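Local coordinates for Lmo2125 protein (Listeria monocytogenes serovar 1/2a, PDB 5TU0), which binds maltose and, as a membrane-attached lipoprotein of the solute-binding family, probably hands the sugar to a transporter for uptake, at residues A82-G87 against K290-V295; L157-D162 against S219-I224; G264-P269 against Y336-P341. The protein carries 2 engineered substitutions. All blocks are in the same frame, centred on the assembly; numbering follows the deposited sequence.

Contact 1 of 3, residues A82-G87 against K290-V295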
loop_
_atom_site.group_PDB
_atom_site.type_symbol
_atom_site.label_atom_id
_atom_site.label_comp_id
_atom_site.label_asym_id
_atom_site.label_seq_id
_atom_site.Cartn_x
_atom_site.Cartn_y
_atom_site.Cartn_z
ATOM N N ALA A 82 -8.333 1.033 -20.923
ATOM C CA ALA A 82 -9.682 1.413 -21.317
ATOM C C ALA A 82 -10.474 1.925 -20.113
ATOM O O ALA A 82 -10.265 1.456 -19.005
ATOM C CB ALA A 82 -10.401 0.191 -21.881
ATOM N N GLU A 83 -11.402 2.849 -20.336
ATOM C CA GLU A 83 -12.339 3.244 -19.281
ATOM C C GLU A 83 -13.275 2.061 -19.090
ATOM O O GLU A 83 -13.689 1.443 -20.075
ATOM C CB GLU A 83 -13.167 4.470 -19.662
ATOM C CG GLU A 83 -12.360 5.729 -19.815
ATOM C CD GLU A 83 -13.223 6.916 -20.199
ATOM O OE1 GLU A 83 -14.315 7.091 -19.612
ATOM O OE2 GLU A 83 -12.794 7.671 -21.089
ATOM N N VAL A 84 -13.578 1.731 -17.836
ATOM C CA VAL A 84 -14.424 0.574 -17.508
ATOM C C VAL A 84 -15.489 0.959 -16.509
ATOM O O VAL A 84 -15.409 2.029 -15.866
ATOM C CB VAL A 84 -13.596 -0.595 -16.924
ATOM C CG1 VAL A 84 -12.666 -1.163 -17.988
ATOM C CG2 VAL A 84 -12.797 -0.145 -15.691
ATOM N N LYS A 85 -16.480 0.089 -16.378
ATOM C CA LYS A 85 -17.570 0.304 -15.429
ATOM C C LYS A 85 -17.361 -0.607 -14.238
ATOM O O LYS A 85 -16.715 -1.660 -14.354
ATOM C CB LYS A 85 -18.924 0.012 -16.064
ATOM C CG LYS A 85 -19.228 0.817 -17.318
ATOM C CD LYS A 85 -20.620 0.486 -17.836
ATOM C CE LYS A 85 -20.925 1.188 -19.155
ATOM N NZ LYS A 85 -20.843 2.669 -19.028
ATOM N N LEU A 86 -17.911 -0.197 -13.093
ATOM C CA LEU A 86 -17.854 -0.996 -11.873
ATOM C C LEU A 86 -19.182 -1.722 -11.681
ATOM O O LEU A 86 -20.107 -1.201 -11.055
ATOM C CB LEU A 86 -17.549 -0.120 -10.667
ATOM C CG LEU A 86 -16.249 0.667 -10.740
ATOM C CD1 LEU A 86 -16.087 1.489 -9.471
ATOM C CD2 LEU A 86 -15.063 -0.258 -10.947
ATOM N N GLY A 87 -19.267 -2.937 -12.226
ATOM C CA GLY A 87 -20.478 -3.743 -12.115
ATOM C C GLY A 87 -20.847 -4.038 -10.675
ATOM O O GLY A 87 -22.032 -4.165 -10.337
ATOM N N LYS A 290 -16.973 -7.832 -18.902
ATOM C CA LYS A 290 -17.654 -8.926 -18.232
ATOM C C LYS A 290 -16.678 -9.632 -17.273
ATOM O O LYS A 290 -17.059 -9.968 -16.175
ATOM C CB LYS A 290 -18.285 -9.884 -19.234
ATOM C CG LYS A 290 -19.456 -9.261 -20.008
ATOM C CD LYS A 290 -19.984 -10.230 -21.045
ATOM C CE LYS A 290 -21.221 -9.714 -21.776
ATOM N NZ LYS A 290 -20.934 -8.516 -22.614
ATOM N N TRP A 291 -15.424 -9.788 -17.673
ATOM C CA TRP A 291 -14.402 -10.408 -16.799
ATOM C C TRP A 291 -14.182 -9.602 -15.524
ATOM O O TRP A 291 -14.120 -10.167 -14.446
ATOM C CB TRP A 291 -13.065 -10.608 -17.529
ATOM C CG TRP A 291 -12.004 -11.166 -16.625
ATOM C CD1 TRP A 291 -11.049 -10.463 -15.949
ATOM C CD2 TRP A 291 -11.837 -12.532 -16.250
ATOM N NE1 TRP A 291 -10.281 -11.308 -15.190
ATOM C CE2 TRP A 291 -10.750 -12.590 -15.358
ATOM C CE3 TRP A 291 -12.504 -13.717 -16.581
ATOM C CZ2 TRP A 291 -10.299 -13.793 -14.806
ATOM C CZ3 TRP A 291 -12.054 -14.917 -16.032
ATOM C CH2 TRP A 291 -10.961 -14.940 -15.148
ATOM N N LEU A 292 -14.048 -8.283 -15.651
ATOM C CA LEU A 292 -13.879 -7.444 -14.468
ATOM C C LEU A 292 -15.048 -7.598 -13.477
ATOM O O LEU A 292 -14.831 -7.694 -12.260
ATOM C CB LEU A 292 -13.677 -5.967 -14.845
ATOM C CG LEU A 292 -12.230 -5.487 -15.027
ATOM C CD1 LEU A 292 -11.482 -6.308 -16.066
ATOM C CD2 LEU A 292 -12.179 -4.004 -15.378
ATOM N N ASP A 293 -16.273 -7.616 -14.008
ATOM C CA ASP A 293 -17.495 -7.760 -13.197
ATOM C C ASP A 293 -17.567 -9.139 -12.551
ATOM O O ASP A 293 -18.098 -9.287 -11.443
ATOM C CB ASP A 293 -18.758 -7.532 -14.050
ATOM C CG ASP A 293 -18.901 -6.079 -14.525
ATOM O OD1 ASP A 293 -18.189 -5.189 -14.007
ATOM O OD2 ASP A 293 -19.733 -5.829 -15.426
ATOM N N TYR A 294 -17.083 -10.145 -13.275
ATOM C CA TYR A 294 -17.012 -11.510 -12.756
ATOM C C TYR A 294 -15.970 -11.653 -11.628
ATOM O O TYR A 294 -16.295 -12.051 -10.494
ATOM C CB TYR A 294 -16.640 -12.463 -13.896
ATOM C CG TYR A 294 -16.430 -13.908 -13.496
ATOM C CD1 TYR A 294 -17.512 -14.750 -13.288
ATOM C CD2 TYR A 294 -15.148 -14.446 -13.369
ATOM C CE1 TYR A 294 -17.329 -16.089 -12.935
ATOM C CE2 TYR A 294 -14.959 -15.786 -13.012
ATOM C CZ TYR A 294 -16.062 -16.600 -12.799
ATOM O OH TYR A 294 -15.920 -17.928 -12.440
ATOM N N VAL A 295 -14.717 -11.325 -11.935
ATOM C CA VAL A 295 -13.622 -11.543 -10.991
ATOM C C VAL A 295 -13.749 -10.698 -9.711
ATOM O O VAL A 295 -13.187 -11.059 -8.673
ATOM C CB VAL A 295 -12.228 -11.372 -11.678
ATOM C CG1 VAL A 295 -11.921 -9.911 -11.964
ATOM C CG2 VAL A 295 -11.109 -11.928 -10.812
HETATM O O HOH W 1 -16.108 -4.127 -12.953
#
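D293 reaches from the helix to the loop with its carboxylate, and OD1 accepts a weak hydrogen bond from the backbone N of G87 at 3.1 Å. The N-H...O angle is only 133°, and the oxygen also comes within 3.3 Å of G87 CA, so it sits beside the start of the glycine rather than straight ahead of the N-H. With chi1 at -68°, CG of D293 lies anti to the carbonyl carbon, and this brings the carboxylate close to the loop. A water strengthens the grip: it donates to D293 OD1 at 2.6 Å and to K85 O at 2.9 Å. Q289, one turn earlier on the helix, bonds to K85 O as well and weakly to D293 OD1.

Helix 285-295 follows strand 272-278 and packs back on it, part of the mixed sheet in this lobe of the two-lobed periplasmic-binding-protein fold. The loop joins that sheet too, through backbone bonds of A82 to V278 and of V84 to I106.

On the inner side of the contact the chemistry turns apolar. CD2 of L292 meets both methyl groups of V84, with CG1 and CG2 each 3.9 Å from it. The two side chains cross at about a right angle, and L292 continues onto W276, V278 and A109 of the sheet.

Contact 2 of 3, residues L157-D162 against S219-I224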
loop_
_atom_site.group_PDB
_atom_site.type_symbol
_atom_site.label_atom_id
_atom_site.label_comp_id
_atom_site.label_asym_id
_atom_site.label_seq_id
_atom_site.Cartn_x
_atom_site.Cartn_y
_atom_site.Cartn_z
ATOM N N LEU A 157 10.152 -0.749 16.421
ATOM C CA LEU A 157 10.903 -0.175 15.304
ATOM C C LEU A 157 9.972 0.129 14.158
ATOM O O LEU A 157 9.030 -0.622 13.918
ATOM C CB LEU A 157 11.969 -1.143 14.791
ATOM C CG LEU A 157 13.054 -1.609 15.767
ATOM C CD1 LEU A 157 13.865 -2.740 15.147
ATOM C CD2 LEU A 157 13.945 -0.451 16.186
ATOM N N ALA A 158 10.246 1.222 13.457
ATOM C CA ALA A 158 9.505 1.588 12.222
ATOM C C ALA A 158 10.477 2.278 11.267
ATOM O O ALA A 158 11.281 3.111 11.689
ATOM C CB ALA A 158 8.327 2.484 12.535
ATOM N N LYS A 159 10.401 1.933 9.980
ATOM C CA LYS A 159 11.306 2.494 8.976
ATOM C C LYS A 159 10.891 3.926 8.608
ATOM O O LYS A 159 10.548 4.231 7.439
ATOM C CB LYS A 159 11.319 1.590 7.741
ATOM C CG LYS A 159 12.463 1.852 6.778
ATOM C CD LYS A 159 12.221 1.197 5.424
ATOM C CE LYS A 159 13.326 1.543 4.442
ATOM N NZ LYS A 159 12.976 1.140 3.051
ATOM N N TRP A 160 10.958 4.820 9.584
ATOM C CA TRP A 160 10.497 6.171 9.356
ATOM C C TRP A 160 11.338 7.064 8.426
ATOM O O TRP A 160 10.883 8.152 8.077
ATOM C CB TRP A 160 10.124 6.885 10.663
ATOM C CG TRP A 160 8.823 6.393 11.290
ATOM C CD1 TRP A 160 7.753 5.805 10.653
ATOM C CD2 TRP A 160 8.403 6.605 12.641
ATOM N NE1 TRP A 160 6.734 5.577 11.541
ATOM C CE2 TRP A 160 7.105 6.063 12.768
ATOM C CE3 TRP A 160 9.012 7.170 13.762
ATOM C CZ2 TRP A 160 6.410 6.069 13.981
ATOM C CZ3 TRP A 160 8.331 7.167 14.961
ATOM C CH2 TRP A 160 7.040 6.625 15.062
ATOM N N THR A 161 12.511 6.603 7.989
ATOM C CA THR A 161 13.280 7.352 6.985
ATOM C C THR A 161 12.600 7.214 5.618
ATOM O O THR A 161 12.853 8.004 4.715
ATOM C CB THR A 161 14.734 6.876 6.845
ATOM O OG1 THR A 161 14.768 5.453 6.663
ATOM C CG2 THR A 161 15.528 7.241 8.083
ATOM N N ASP A 162 11.770 6.179 5.476
ATOM C CA ASP A 162 11.047 5.898 4.242
ATOM C C ASP A 162 9.674 6.586 4.340
ATOM O O ASP A 162 8.841 6.232 5.187
ATOM C CB ASP A 162 10.918 4.374 4.077
ATOM C CG ASP A 162 10.354 3.952 2.723
ATOM O OD1 ASP A 162 9.500 4.659 2.159
ATOM O OD2 ASP A 162 10.737 2.859 2.253
ATOM N N SER A 219 19.876 0.812 4.462
ATOM C CA SER A 219 19.980 -0.482 5.155
ATOM C C SER A 219 19.006 -0.678 6.327
ATOM O O SER A 219 19.021 -1.733 6.968
ATOM C CB SER A 219 21.399 -0.631 5.686
ATOM O OG SER A 219 21.672 0.394 6.617
ATOM N N ALA A 220 18.164 0.321 6.603
ATOM C CA ALA A 220 17.232 0.241 7.742
ATOM C C ALA A 220 16.234 -0.934 7.665
ATOM O O ALA A 220 15.932 -1.549 8.691
ATOM C CB ALA A 220 16.490 1.557 7.915
ATOM N N ASP A 221 15.711 -1.246 6.476
ATOM C CA ASP A 221 14.774 -2.371 6.391
ATOM C C ASP A 221 15.483 -3.677 6.760
ATOM O O ASP A 221 14.920 -4.500 7.493
ATOM C CB ASP A 221 14.114 -2.509 5.019
ATOM C CG ASP A 221 12.976 -3.528 5.040
ATOM O OD1 ASP A 221 11.921 -3.228 5.649
ATOM O OD2 ASP A 221 13.146 -4.628 4.482
ATOM N N ASP A 222 16.712 -3.874 6.273
ATOM C CA ASP A 222 17.472 -5.089 6.609
ATOM C C ASP A 222 17.657 -5.197 8.122
ATOM O O ASP A 222 17.499 -6.272 8.703
ATOM C CB ASP A 222 18.854 -5.124 5.937
ATOM C CG ASP A 222 18.804 -5.510 4.449
ATOM O OD1 ASP A 222 17.721 -5.810 3.896
ATOM O OD2 ASP A 222 19.884 -5.520 3.827
ATOM N N PHE A 223 17.987 -4.072 8.745
ATOM C CA PHE A 223 18.187 -4.016 10.183
ATOM C C PHE A 223 16.904 -4.386 10.912
ATOM O O PHE A 223 16.898 -5.225 11.798
ATOM C CB PHE A 223 18.620 -2.599 10.586
ATOM C CG PHE A 223 18.785 -2.411 12.062
ATOM C CD1 PHE A 223 19.978 -2.739 12.684
ATOM C CD2 PHE A 223 17.749 -1.886 12.831
ATOM C CE1 PHE A 223 20.130 -2.561 14.055
ATOM C CE2 PHE A 223 17.896 -1.711 14.205
ATOM C CZ PHE A 223 19.087 -2.054 14.813
ATOM N N ILE A 224 15.816 -3.736 10.536
ATOM C CA ILE A 224 14.527 -3.971 11.161
ATOM C C ILE A 224 14.056 -5.430 11.027
ATOM O O ILE A 224 13.593 -6.000 12.007
ATOM C CB ILE A 224 13.471 -2.986 10.619
ATOM C CG1 ILE A 224 13.816 -1.557 11.050
ATOM C CG2 ILE A 224 12.071 -3.330 11.122
ATOM C CD1 ILE A 224 13.031 -0.504 10.291
#
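K159 swings CG to the far side of its own backbone N (chi1 -165°) and runs extended from there, which lays its aliphatic chain over A220 and D221 on the helix. I224 answers from one turn further on: its CG1 is anti to the carbonyl carbon (chi1 -67°), and CD1 points at the loop backbone, 3.6 Å from K159 N and 3.7 Å from K159 CB. The lysine chain meets the helix in two steps. Its CG rests 4.2 Å from A220 CB; further out, its CE passes D221 CB, also at 4.2 Å, the two side chains crossing at about a right angle.

The charged end turns back to its own segment, where K159 NZ forms a salt bridge with D162 OD2 at 2.9 Å, using the anti lone pair of that oxygen. D221 OD1 is too far for a bond at 5.2 Å from K159 NZ, but its charge would probably still favour the ammonium. K159 to D162 is a type I beta turn, and D162, its last residue, is also the N-cap of helix 163-172: its OD1 accepts from the backbone N of Y164 in the first turn. Y164 lines the sugar pocket, so this loop delivers a helix start to the binding site.

L157 extends the apolar patch, its CB 4.2 Å from I224 CG1 and its CD1 approaching the F223 ring obliquely. T161 bonds through OG1 to N217 at the start of helix 217-229. Behind the contact, L157 ends strand 156-157, which pairs in parallel with strand 235-238; L157 and I224 both touch I236 of that strand, while W160 faces the other way, packing against helix 193-208.

Contact 3 of 3, residues G264-P269 against Y336-P341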
loop_
_atom_site.group_PDB
_atom_site.type_symbol
_atom_site.label_atom_id
_atom_site.label_comp_id
_atom_site.label_asym_id
_atom_site.label_seq_id
_atom_site.Cartn_x
_atom_site.Cartn_y
_atom_site.Cartn_z
ATOM N N GLY A 264 -4.642 10.935 20.041
ATOM C CA GLY A 264 -5.897 10.174 20.075
ATOM C C GLY A 264 -6.410 9.774 18.705
ATOM O O GLY A 264 -7.460 9.118 18.600
ATOM N N LYS A 265 -5.682 10.151 17.661
ATOM C CA LYS A 265 -6.081 9.824 16.291
ATOM C C LYS A 265 -5.342 8.604 15.786
ATOM O O LYS A 265 -4.294 8.229 16.321
ATOM C CB LYS A 265 -5.874 11.024 15.366
ATOM C CG LYS A 265 -6.701 12.216 15.797
ATOM C CD LYS A 265 -6.694 13.335 14.775
ATOM C CE LYS A 265 -7.690 14.409 15.190
ATOM N NZ LYS A 265 -7.905 15.452 14.147
ATOM N N GLU A 266 -5.919 7.970 14.773
ATOM C CA GLU A 266 -5.328 6.795 14.179
ATOM C C GLU A 266 -4.231 7.145 13.198
ATOM O O GLU A 266 -4.271 8.177 12.524
ATOM C CB GLU A 266 -6.393 5.952 13.471
ATOM C CG GLU A 266 -7.469 5.426 14.399
ATOM C CD GLU A 266 -6.882 4.595 15.534
ATOM O OE1 GLU A 266 -6.162 3.628 15.252
ATOM O OE2 GLU A 266 -7.131 4.913 16.702
ATOM N N TYR A 267 -3.227 6.274 13.144
ATOM C CA TYR A 267 -2.168 6.355 12.149
ATOM C C TYR A 267 -2.931 6.231 10.817
ATOM O O TYR A 267 -3.812 5.372 10.695
ATOM C CB TYR A 267 -1.213 5.192 12.351
ATOM C CG TYR A 267 0.172 5.358 11.804
ATOM C CD1 TYR A 267 0.468 5.063 10.469
ATOM C CD2 TYR A 267 1.214 5.750 12.632
ATOM C CE1 TYR A 267 1.762 5.182 9.985
ATOM C CE2 TYR A 267 2.504 5.855 12.153
ATOM C CZ TYR A 267 2.775 5.570 10.840
ATOM O OH TYR A 267 4.071 5.705 10.380
ATOM N N SER A 268 -2.574 7.063 9.843
ATOM C CA SER A 268 -3.304 7.134 8.574
ATOM C C SER A 268 -2.419 6.828 7.374
ATOM O O SER A 268 -2.095 7.716 6.586
ATOM C CB SER A 268 -3.929 8.515 8.455
ATOM O OG SER A 268 -4.762 8.771 9.570
ATOM N N PRO A 269 -2.042 5.548 7.211
ATOM C CA PRO A 269 -1.128 5.168 6.146
ATOM C C PRO A 269 -1.764 5.207 4.763
ATOM O O PRO A 269 -2.957 5.430 4.673
ATOM C CB PRO A 269 -0.775 3.737 6.510
ATOM C CG PRO A 269 -2.023 3.211 7.131
ATOM C CD PRO A 269 -2.580 4.366 7.908
ATOM N N TYR A 336 -7.244 -0.350 7.335
ATOM C CA TYR A 336 -7.645 0.245 6.053
ATOM C C TYR A 336 -8.723 1.323 6.239
ATOM O O TYR A 336 -8.796 2.273 5.457
ATOM C CB TYR A 336 -8.103 -0.854 5.082
ATOM C CG TYR A 336 -8.126 -0.431 3.646
ATOM C CD1 TYR A 336 -6.949 -0.408 2.891
ATOM C CD2 TYR A 336 -9.310 -0.079 3.028
ATOM C CE1 TYR A 336 -6.968 -0.043 1.556
ATOM C CE2 TYR A 336 -9.337 0.286 1.700
ATOM C CZ TYR A 336 -8.165 0.312 0.978
ATOM O OH TYR A 336 -8.222 0.689 -0.338
ATOM N N LYS A 337 -9.526 1.201 7.302
ATOM C CA LYS A 337 -10.568 2.192 7.616
ATOM C C LYS A 337 -9.966 3.583 7.782
ATOM O O LYS A 337 -10.618 4.576 7.483
ATOM C CB LYS A 337 -11.316 1.847 8.910
ATOM C CG LYS A 337 -12.076 0.534 8.910
ATOM C CD LYS A 337 -12.626 0.268 10.301
ATOM C CE LYS A 337 -13.209 -1.120 10.426
ATOM N NZ LYS A 337 -14.336 -1.335 9.486
ATOM N N ASN A 338 -8.721 3.636 8.239
ATOM C CA ASN A 338 -8.030 4.907 8.467
ATOM C C ASN A 338 -6.989 5.243 7.398
ATOM O O ASN A 338 -6.290 6.236 7.528
ATOM C CB ASN A 338 -7.353 4.867 9.848
ATOM C CG ASN A 338 -8.328 4.545 10.966
ATOM O OD1 ASN A 338 -8.151 3.575 11.699
ATOM N ND2 ASN A 338 -9.367 5.323 11.073
ATOM N N ALA A 339 -6.882 4.421 6.349
ATOM C CA ALA A 339 -5.914 4.667 5.281
ATOM C C ALA A 339 -6.514 5.514 4.165
ATOM O O ALA A 339 -7.700 5.366 3.847
ATOM C CB ALA A 339 -5.422 3.348 4.705
ATOM N N GLN A 340 -5.696 6.396 3.578
ATOM C CA GLN A 340 -6.145 7.214 2.451
ATOM C C GLN A 340 -5.397 6.855 1.186
ATOM O O GLN A 340 -4.228 6.500 1.240
ATOM C CB GLN A 340 -5.993 8.712 2.697
ATOM C CG GLN A 340 -4.621 9.185 3.119
ATOM C CD GLN A 340 -4.453 9.163 4.613
ATOM O OE1 GLN A 340 -4.610 8.135 5.244
ATOM N NE2 GLN A 340 -4.142 10.317 5.189
ATOM N N PRO A 341 -6.071 6.949 0.027
ATOM C CA PRO A 341 -5.364 6.644 -1.208
ATOM C C PRO A 341 -4.173 7.571 -1.443
ATOM O O PRO A 341 -4.248 8.765 -1.135
ATOM C CB PRO A 341 -6.422 6.905 -2.305
ATOM C CG PRO A 341 -7.721 6.822 -1.628
ATOM C CD PRO A 341 -7.509 7.217 -0.207
HETATM O O HOH W 2 -6.117 2.498 12.796
#
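N338 packs against E266 from the third position of a type I beta turn, Y336 to A339, closed by A339 N to Y336 O at 3.0 Å. The turn follows helix 327-336 and meets the loop entering strand 272-278, a place consistent with the hinge region between the two lobes of a solute-binding protein. The amide of N338 crosses the bent aliphatic part of E266 at a slant, its OD1 3.3 Å from E266 CG, and the amide and carboxylate planes differ by 40°. The carboxylate has its own partners, a salt bridge to K257 through OE1 and a hydrogen bond to T260 through OE2; a water 2.7 Å from E266 OE1 may also reach N338 OD1, though that link is doubtful. Main-chain N338 O takes a CA-H...O contact from S268 CA at 3.3 Å.

A339 comes next. Its CB packs on CG of P269 at 4.2 Å, and its CA makes another CA-H...O contact, 3.1 Å from P269 O. Its carbonyl O accepts a hydrogen bond from K95. Q340 then adds a true hydrogen bond, its N to P269 O at 3.1 Å, the donor standing nearly in line with the carbonyl at a C=O...N angle of 161°.

Contact 2 is the buried one; contacts 1 and 3 are partly buried. Contacts 1 and 2 lie on opposite sides of the chain's centre, their own centres 38 Å apart. Contact 3 lies nearer the middle and shares elements with both: like contact 1 it rests on strand 105-121, and like contact 2 it adjoins helix 163-172. Contacts 2 and 3 meet directly, W160 NE1 lying 2.9 Å from Y267 OH in a probable hydrogen bond. Their chemistry differs accordingly. Contact 1 pairs a carboxylate and water with a small apolar patch, contact 2 is aliphatic packing with its salt bridge kept inside one segment, and contact 3 combines a backbone hydrogen bond and CA-H...O contacts with the packing of N338 on E266.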